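Hypothetical membrane spanning protein (Thermus thermophilus, PDB 2VPZ) probably forms the membrane-embedded, quinone-binding subunit of a polysulfide reductase complex, built as a bundle of transmembrane helices. Local coordinates at residues 21-30 with 127-135; 44-52 with 164-172. All coordinates share one frame; numbering follows the deposited sequence.

Contact 1: residues 21-30 with 127-135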
# COMPACT_ATOMS: atom_id res chain seq x y z
N HIS C 21 -33.86 19.80 -20.52
CA HIS C 21 -33.40 19.33 -21.84
C HIS C 21 -33.61 17.79 -21.90
O HIS C 21 -34.07 17.24 -22.91
CB HIS C 21 -31.90 19.66 -22.12
CG HIS C 21 -31.19 18.72 -23.03
ND1 HIS C 21 -30.75 19.06 -24.28
CD2 HIS C 21 -30.88 17.43 -22.88
CE1 HIS C 21 -30.20 18.02 -24.87
NE2 HIS C 21 -30.28 17.01 -24.02
N PHE C 22 -33.28 17.10 -20.80
CA PHE C 22 -33.44 15.65 -20.73
C PHE C 22 -34.89 15.16 -20.91
O PHE C 22 -35.12 14.17 -21.58
CB PHE C 22 -32.82 15.09 -19.44
CG PHE C 22 -31.42 14.54 -19.60
CD1 PHE C 22 -30.30 15.39 -19.62
CD2 PHE C 22 -31.22 13.16 -19.76
CE1 PHE C 22 -29.00 14.87 -19.79
CE2 PHE C 22 -29.92 12.62 -19.94
CZ PHE C 22 -28.81 13.48 -19.95
N VAL C 23 -35.86 15.85 -20.33
CA VAL C 23 -37.26 15.46 -20.51
C VAL C 23 -37.67 15.74 -21.97
O VAL C 23 -38.36 14.94 -22.60
CB VAL C 23 -38.24 16.26 -19.55
CG1 VAL C 23 -39.72 16.00 -19.93
CG2 VAL C 23 -37.98 15.89 -18.08
N LEU C 24 -37.20 16.86 -22.52
CA LEU C 24 -37.56 17.27 -23.88
C LEU C 24 -37.02 16.38 -25.02
O LEU C 24 -37.79 15.98 -25.90
CB LEU C 24 -37.25 18.76 -24.11
CG LEU C 24 -38.42 19.78 -24.15
CD1 LEU C 24 -39.36 19.55 -22.95
CD2 LEU C 24 -37.90 21.25 -24.16
N VAL C 25 -35.73 16.06 -25.01
CA VAL C 25 -35.14 15.19 -26.04
C VAL C 25 -35.83 13.79 -26.04
O VAL C 25 -35.80 13.07 -27.06
CB VAL C 25 -33.56 15.06 -25.87
CG1 VAL C 25 -33.22 14.17 -24.68
CG2 VAL C 25 -32.92 14.53 -27.16
N GLY C 26 -36.46 13.41 -24.92
CA GLY C 26 -37.21 12.16 -24.80
C GLY C 26 -38.44 12.25 -25.70
O GLY C 26 -38.69 11.38 -26.56
N LEU C 27 -39.20 13.33 -25.50
CA LEU C 27 -40.38 13.72 -26.29
C LEU C 27 -40.00 13.85 -27.76
O LEU C 27 -40.65 13.30 -28.65
CB LEU C 27 -40.90 15.08 -25.87
CG LEU C 27 -42.17 15.10 -25.03
CD1 LEU C 27 -42.53 16.54 -24.64
CD2 LEU C 27 -43.31 14.43 -25.82
N ALA C 28 -38.98 14.66 -28.01
CA ALA C 28 -38.54 14.90 -29.38
C ALA C 28 -38.30 13.56 -30.12
O ALA C 28 -39.01 13.26 -31.09
CB ALA C 28 -37.24 15.78 -29.41
N GLY C 29 -37.35 12.77 -29.62
CA GLY C 29 -37.00 11.47 -30.18
C GLY C 29 -38.10 10.43 -30.39
O GLY C 29 -38.19 9.79 -31.44
N GLY C 30 -38.93 10.26 -29.36
CA GLY C 30 -40.07 9.37 -29.40
C GLY C 30 -41.21 9.86 -30.31
O GLY C 30 -41.97 9.04 -30.84
N ALA C 127 -31.25 9.18 -31.40
CA ALA C 127 -31.72 10.21 -30.45
C ALA C 127 -32.42 9.72 -29.15
O ALA C 127 -32.43 10.42 -28.12
CB ALA C 127 -32.64 11.26 -31.17
N LEU C 128 -33.02 8.52 -29.20
CA LEU C 128 -33.72 7.86 -28.06
C LEU C 128 -32.72 7.11 -27.17
O LEU C 128 -32.98 6.85 -25.99
CB LEU C 128 -34.75 6.82 -28.56
CG LEU C 128 -36.20 7.20 -28.89
CD1 LEU C 128 -36.84 6.20 -29.86
CD2 LEU C 128 -37.04 7.32 -27.59
N SER C 129 -31.61 6.75 -27.79
CA SER C 129 -30.52 5.99 -27.19
C SER C 129 -29.37 6.78 -26.55
O SER C 129 -28.75 6.30 -25.60
CB SER C 129 -29.91 5.05 -28.26
OG SER C 129 -30.73 3.98 -28.62
N TYR C 130 -29.07 7.97 -27.04
CA TYR C 130 -27.93 8.72 -26.54
C TYR C 130 -27.99 9.30 -25.09
O TYR C 130 -26.96 9.35 -24.40
CB TYR C 130 -27.48 9.79 -27.57
CG TYR C 130 -27.85 11.24 -27.25
CD1 TYR C 130 -27.03 12.03 -26.42
CD2 TYR C 130 -29.02 11.82 -27.77
CE1 TYR C 130 -27.38 13.37 -26.10
CE2 TYR C 130 -29.38 13.16 -27.46
CZ TYR C 130 -28.55 13.93 -26.63
OH TYR C 130 -28.91 15.23 -26.31
N PRO C 131 -29.19 9.72 -24.61
CA PRO C 131 -29.27 10.24 -23.24
C PRO C 131 -28.85 9.25 -22.11
O PRO C 131 -28.04 9.60 -21.25
CB PRO C 131 -30.71 10.71 -23.08
CG PRO C 131 -31.16 11.04 -24.48
CD PRO C 131 -30.42 10.03 -25.37
N GLY C 132 -29.40 8.04 -22.11
CA GLY C 132 -29.05 7.03 -21.12
C GLY C 132 -27.57 6.67 -21.16
O GLY C 132 -26.95 6.34 -20.14
N LEU C 133 -26.98 6.72 -22.35
CA LEU C 133 -25.55 6.45 -22.51
C LEU C 133 -24.69 7.69 -22.12
O LEU C 133 -23.53 7.53 -21.73
CB LEU C 133 -25.20 5.94 -23.95
CG LEU C 133 -25.71 4.56 -24.42
CD1 LEU C 133 -25.21 4.25 -25.84
CD2 LEU C 133 -25.26 3.44 -23.45
N ALA C 134 -25.24 8.91 -22.20
CA ALA C 134 -24.49 10.12 -21.80
C ALA C 134 -24.27 10.03 -20.27
O ALA C 134 -23.27 10.54 -19.73
CB ALA C 134 -25.25 11.45 -22.17
N LEU C 135 -25.20 9.37 -19.58
CA LEU C 135 -25.12 9.11 -18.13
C LEU C 135 -24.22 7.88 -17.83
O LEU C 135 -23.16 8.02 -17.19
CB LEU C 135 -26.52 8.84 -17.51
CG LEU C 135 -27.62 9.88 -17.69
CD1 LEU C 135 -28.79 9.64 -16.71
CD2 LEU C 135 -27.04 11.30 -17.50
O HOH W 1 -34.62 10.48 -26.46
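Ala127 O and Val25 O share one water across the contact that donates to both, at 2.7 Å and 2.9 Å respectively. In a regular helix Ala127 O would take the N-H of residue 131, but Pro131 has none; the helix kinks there, and the water supplies the carbonyl with a donor. A second polar link lies one turn away: Tyr130 OH is in the plane of the His21 ring, at its edge, and takes a weak, bent bond from His21 NE2 (3.2 Å, 127°). Val25 straddles the tyrosine and the proline, one methyl on each: with chi1 at 74°, CG2 is set trans to the backbone N and reaches Tyr130 CE2 at 3.8 Å, while CG1 meets Pro131 CG. That proline carbon also lies above one face of the Tyr130 ring, toward its rim, limiting how the phenol can tilt. Farther along, the Phe22 ring bears obliquely on Pro131 CB through CE2, and its CZ meets Leu135 CD2 at 3.7 Å. With an alanine in place of Phe22, Pro131 CB and Leu135 CD2 would probably lose the ring they rest on, and a gap is likely to open beside the kink. At the other end Gly29 CA comes within 5.3 Å of Leu128 CA, and Leu128 CG lies against the glycine backbone. The two near-antiparallel segments (154° between their directions) bring together His21 and Tyr130, both of which bind ubiquinone-1 in another structure of this protein; Tyr130 is also seen to bind menaquinone-7, which marks this proline-kinked crossing as part of the quinone site.

Contact 2: residues 44-52 with 164-172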
# COMPACT_ATOMS: atom_id res chain seq x y z
N ALA C 44 -52.61 8.14 -42.58
CA ALA C 44 -52.86 9.58 -42.86
C ALA C 44 -52.30 10.62 -41.86
O ALA C 44 -51.98 11.77 -42.24
CB ALA C 44 -54.39 9.82 -43.07
N GLU C 45 -52.18 10.23 -40.59
CA GLU C 45 -51.67 11.07 -39.50
C GLU C 45 -50.14 11.26 -39.54
O GLU C 45 -49.56 11.98 -38.72
CB GLU C 45 -51.98 10.46 -38.13
CG GLU C 45 -53.40 10.03 -37.85
CD GLU C 45 -53.77 10.30 -36.40
OE1 GLU C 45 -53.72 11.50 -36.03
OE2 GLU C 45 -54.08 9.35 -35.66
N ALA C 46 -49.49 10.60 -40.48
CA ALA C 46 -48.04 10.67 -40.57
C ALA C 46 -47.49 12.08 -40.82
O ALA C 46 -46.36 12.40 -40.46
CB ALA C 46 -47.52 9.71 -41.68
N ARG C 47 -48.32 12.94 -41.40
CA ARG C 47 -47.92 14.29 -41.76
C ARG C 47 -47.77 15.33 -40.65
O ARG C 47 -46.82 16.13 -40.63
CB ARG C 47 -48.84 14.81 -42.86
CG ARG C 47 -48.47 14.35 -44.26
CD ARG C 47 -47.48 15.34 -44.87
NE ARG C 47 -48.00 16.71 -44.90
CZ ARG C 47 -47.47 17.70 -45.59
NH1 ARG C 47 -46.39 17.46 -46.32
NH2 ARG C 47 -47.99 18.93 -45.57
N ARG C 48 -48.73 15.33 -39.74
CA ARG C 48 -48.71 16.26 -38.63
C ARG C 48 -47.83 15.70 -37.50
O ARG C 48 -47.32 16.47 -36.69
CB ARG C 48 -50.13 16.54 -38.12
CG ARG C 48 -50.78 15.35 -37.46
CD ARG C 48 -52.23 15.61 -37.19
NE ARG C 48 -52.48 16.06 -35.83
CZ ARG C 48 -53.17 15.36 -34.93
NH1 ARG C 48 -53.66 14.18 -35.29
NH2 ARG C 48 -53.35 15.83 -33.71
N TYR C 49 -47.64 14.39 -37.42
CA TYR C 49 -46.73 13.89 -36.39
C TYR C 49 -45.29 14.30 -36.78
O TYR C 49 -44.44 14.52 -35.92
CB TYR C 49 -46.85 12.38 -36.14
CG TYR C 49 -47.88 12.06 -35.06
CD1 TYR C 49 -49.23 11.89 -35.38
CD2 TYR C 49 -47.51 12.03 -33.71
CE1 TYR C 49 -50.19 11.69 -34.39
CE2 TYR C 49 -48.46 11.84 -32.71
CZ TYR C 49 -49.80 11.67 -33.05
OH TYR C 49 -50.75 11.48 -32.07
N THR C 50 -45.05 14.44 -38.07
CA THR C 50 -43.76 14.86 -38.56
C THR C 50 -43.54 16.37 -38.24
O THR C 50 -42.44 16.79 -37.84
CB THR C 50 -43.62 14.56 -40.09
OG1 THR C 50 -43.97 13.21 -40.34
CG2 THR C 50 -42.19 14.84 -40.58
N LEU C 51 -44.59 17.19 -38.35
CA LEU C 51 -44.46 18.61 -38.03
C LEU C 51 -43.99 18.79 -36.55
O LEU C 51 -43.06 19.56 -36.29
CB LEU C 51 -45.77 19.42 -38.24
CG LEU C 51 -45.68 20.92 -37.85
CD1 LEU C 51 -44.66 21.68 -38.74
CD2 LEU C 51 -47.07 21.60 -37.93
N TYR C 52 -44.63 18.06 -35.64
CA TYR C 52 -44.41 18.00 -34.18
C TYR C 52 -43.00 17.52 -33.75
O TYR C 52 -42.36 18.06 -32.82
CB TYR C 52 -45.42 17.05 -33.54
CG TYR C 52 -46.90 17.31 -33.66
CD1 TYR C 52 -47.80 16.29 -33.38
CD2 TYR C 52 -47.44 18.58 -33.94
CE1 TYR C 52 -49.17 16.47 -33.36
CE2 TYR C 52 -48.84 18.80 -33.94
CZ TYR C 52 -49.70 17.73 -33.65
OH TYR C 52 -51.06 17.93 -33.62
N ALA C 164 -49.48 11.72 -27.66
CA ALA C 164 -50.31 11.21 -28.76
C ALA C 164 -51.74 10.92 -28.28
O ALA C 164 -52.71 11.19 -29.00
CB ALA C 164 -49.68 9.92 -29.37
N ALA C 165 -51.88 10.36 -27.07
CA ALA C 165 -53.18 10.04 -26.47
C ALA C 165 -53.97 11.26 -25.97
O ALA C 165 -55.20 11.22 -25.87
CB ALA C 165 -53.02 9.01 -25.33
N LEU C 166 -53.28 12.36 -25.64
CA LEU C 166 -53.95 13.59 -25.20
C LEU C 166 -54.54 14.27 -26.49
O LEU C 166 -55.64 14.83 -26.46
CB LEU C 166 -52.98 14.51 -24.40
CG LEU C 166 -52.60 14.03 -22.97
CD1 LEU C 166 -51.56 14.96 -22.31
CD2 LEU C 166 -53.87 13.94 -22.09
N LEU C 167 -53.81 14.14 -27.60
CA LEU C 167 -54.20 14.64 -28.93
C LEU C 167 -55.28 13.67 -29.55
O LEU C 167 -55.64 13.77 -30.73
CB LEU C 167 -52.96 14.78 -29.85
CG LEU C 167 -51.77 15.62 -29.32
CD1 LEU C 167 -50.71 15.86 -30.41
CD2 LEU C 167 -52.27 16.97 -28.76
N LYS C 168 -55.78 12.75 -28.72
CA LYS C 168 -56.82 11.77 -29.06
C LYS C 168 -56.57 10.73 -30.19
O LYS C 168 -57.52 10.21 -30.78
CB LYS C 168 -58.18 12.49 -29.27
CG LYS C 168 -58.80 13.17 -28.01
CD LYS C 168 -59.20 12.20 -26.87
CE LYS C 168 -59.52 12.96 -25.57
NZ LYS C 168 -59.28 12.16 -24.33
N SER C 169 -55.30 10.43 -30.50
CA SER C 169 -55.00 9.40 -31.50
C SER C 169 -55.43 8.07 -30.81
O SER C 169 -54.97 7.77 -29.69
CB SER C 169 -53.50 9.40 -31.90
OG SER C 169 -53.12 10.62 -32.50
N PRO C 170 -56.32 7.25 -31.46
CA PRO C 170 -56.84 5.95 -30.98
C PRO C 170 -55.84 4.78 -30.66
O PRO C 170 -56.06 4.00 -29.70
CB PRO C 170 -57.92 5.57 -32.02
CG PRO C 170 -58.08 6.79 -32.94
CD PRO C 170 -56.73 7.48 -32.86
N TRP C 171 -54.80 4.67 -31.49
CA TRP C 171 -53.67 3.70 -31.42
C TRP C 171 -52.55 4.35 -30.53
O TRP C 171 -51.89 5.20 -30.98
CB TRP C 171 -53.04 3.51 -32.79
CG TRP C 171 -52.66 4.88 -33.42
CD1 TRP C 171 -53.40 5.59 -34.32
CD2 TRP C 171 -51.52 5.74 -33.08
NE1 TRP C 171 -52.80 6.81 -34.56
CE2 TRP C 171 -51.66 6.93 -33.81
CE3 TRP C 171 -50.40 5.61 -32.21
CZ2 TRP C 171 -50.72 8.00 -33.71
CZ3 TRP C 171 -49.48 6.66 -32.09
CH2 TRP C 171 -49.65 7.84 -32.84
N ALA C 172 -52.36 3.95 -29.29
CA ALA C 172 -51.34 4.58 -28.43
C ALA C 172 -51.76 4.38 -26.95
O ALA C 172 -50.88 4.14 -26.11
CB ALA C 172 -51.18 6.12 -28.75
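Glu45 divides its carboxylate between two unlike partners, one on each segment, and the indole of Trp171 reaches it from above the carboxylate plane. Trp171 NE1 donates to Glu45 OE2 at 3.0 Å, 36° out of that plane, whereas OE1 forms a salt bridge of 2.8 Å with Arg48 NH1. The same guanidinium grips Tyr52 side-on: NE lies 3.2 Å and NH2 3.1 Å from Tyr52 OH, two nitrogens converging on one oxygen. Arg48 gets there by placing CG between its backbone N and carbonyl carbon (chi1 68°) and bending at chi3. The facing segment holds the end of helix 148-166, closed by a Schellman motif, and the loop after it: Lys168, with positive phi, is the C-prime residue, Ser169 N bonds to Ala164 O, and Lys168 N, weakly, to Ala165 O. Arg48, Tyr49 and Tyr52 stand at the start of helix 46-65, Glu45 just ahead, so the contact ties this start to that end. The Schellman turn delivers Ser169 OG to the edge of the Tyr49 ring, near its plane, where it hydrogen-bonds Tyr49 OH at 2.6 Å. Ala164 CB, one turn back, touches the same hydroxyl. Trp171 then adds its six-membered ring, CH2 over one face of Tyr49 and CZ2 at 3.8 Å from Tyr49 CE1, with the planes 59° apart. On the other flank Leu167 CD1 packs obliquely on Tyr52 CE1 at 3.4 Å.

From the N terminus, helix 16-41 supplies 21-30, and the next helix, 46-65, begins within 44-52. Contact 1 closes first, when helix 117-136 returns to helix 16-41 after 96 intervening residues, among them helix 88-107. The chain then runs into helix 148-166, whose end closes contact 2 across 111 residues. The segments alternate, so the two closures cross rather than nest: contact 1 joins the first helices of two consecutive pairs (16-41 with 117-136) and contact 2 the second (46-65 with 148-166). The centre of contact 1 lies about 3 Å from the centre of the chain, that of contact 2 about 19 Å; the two centres are about 20 Å apart, and the contacts do not touch.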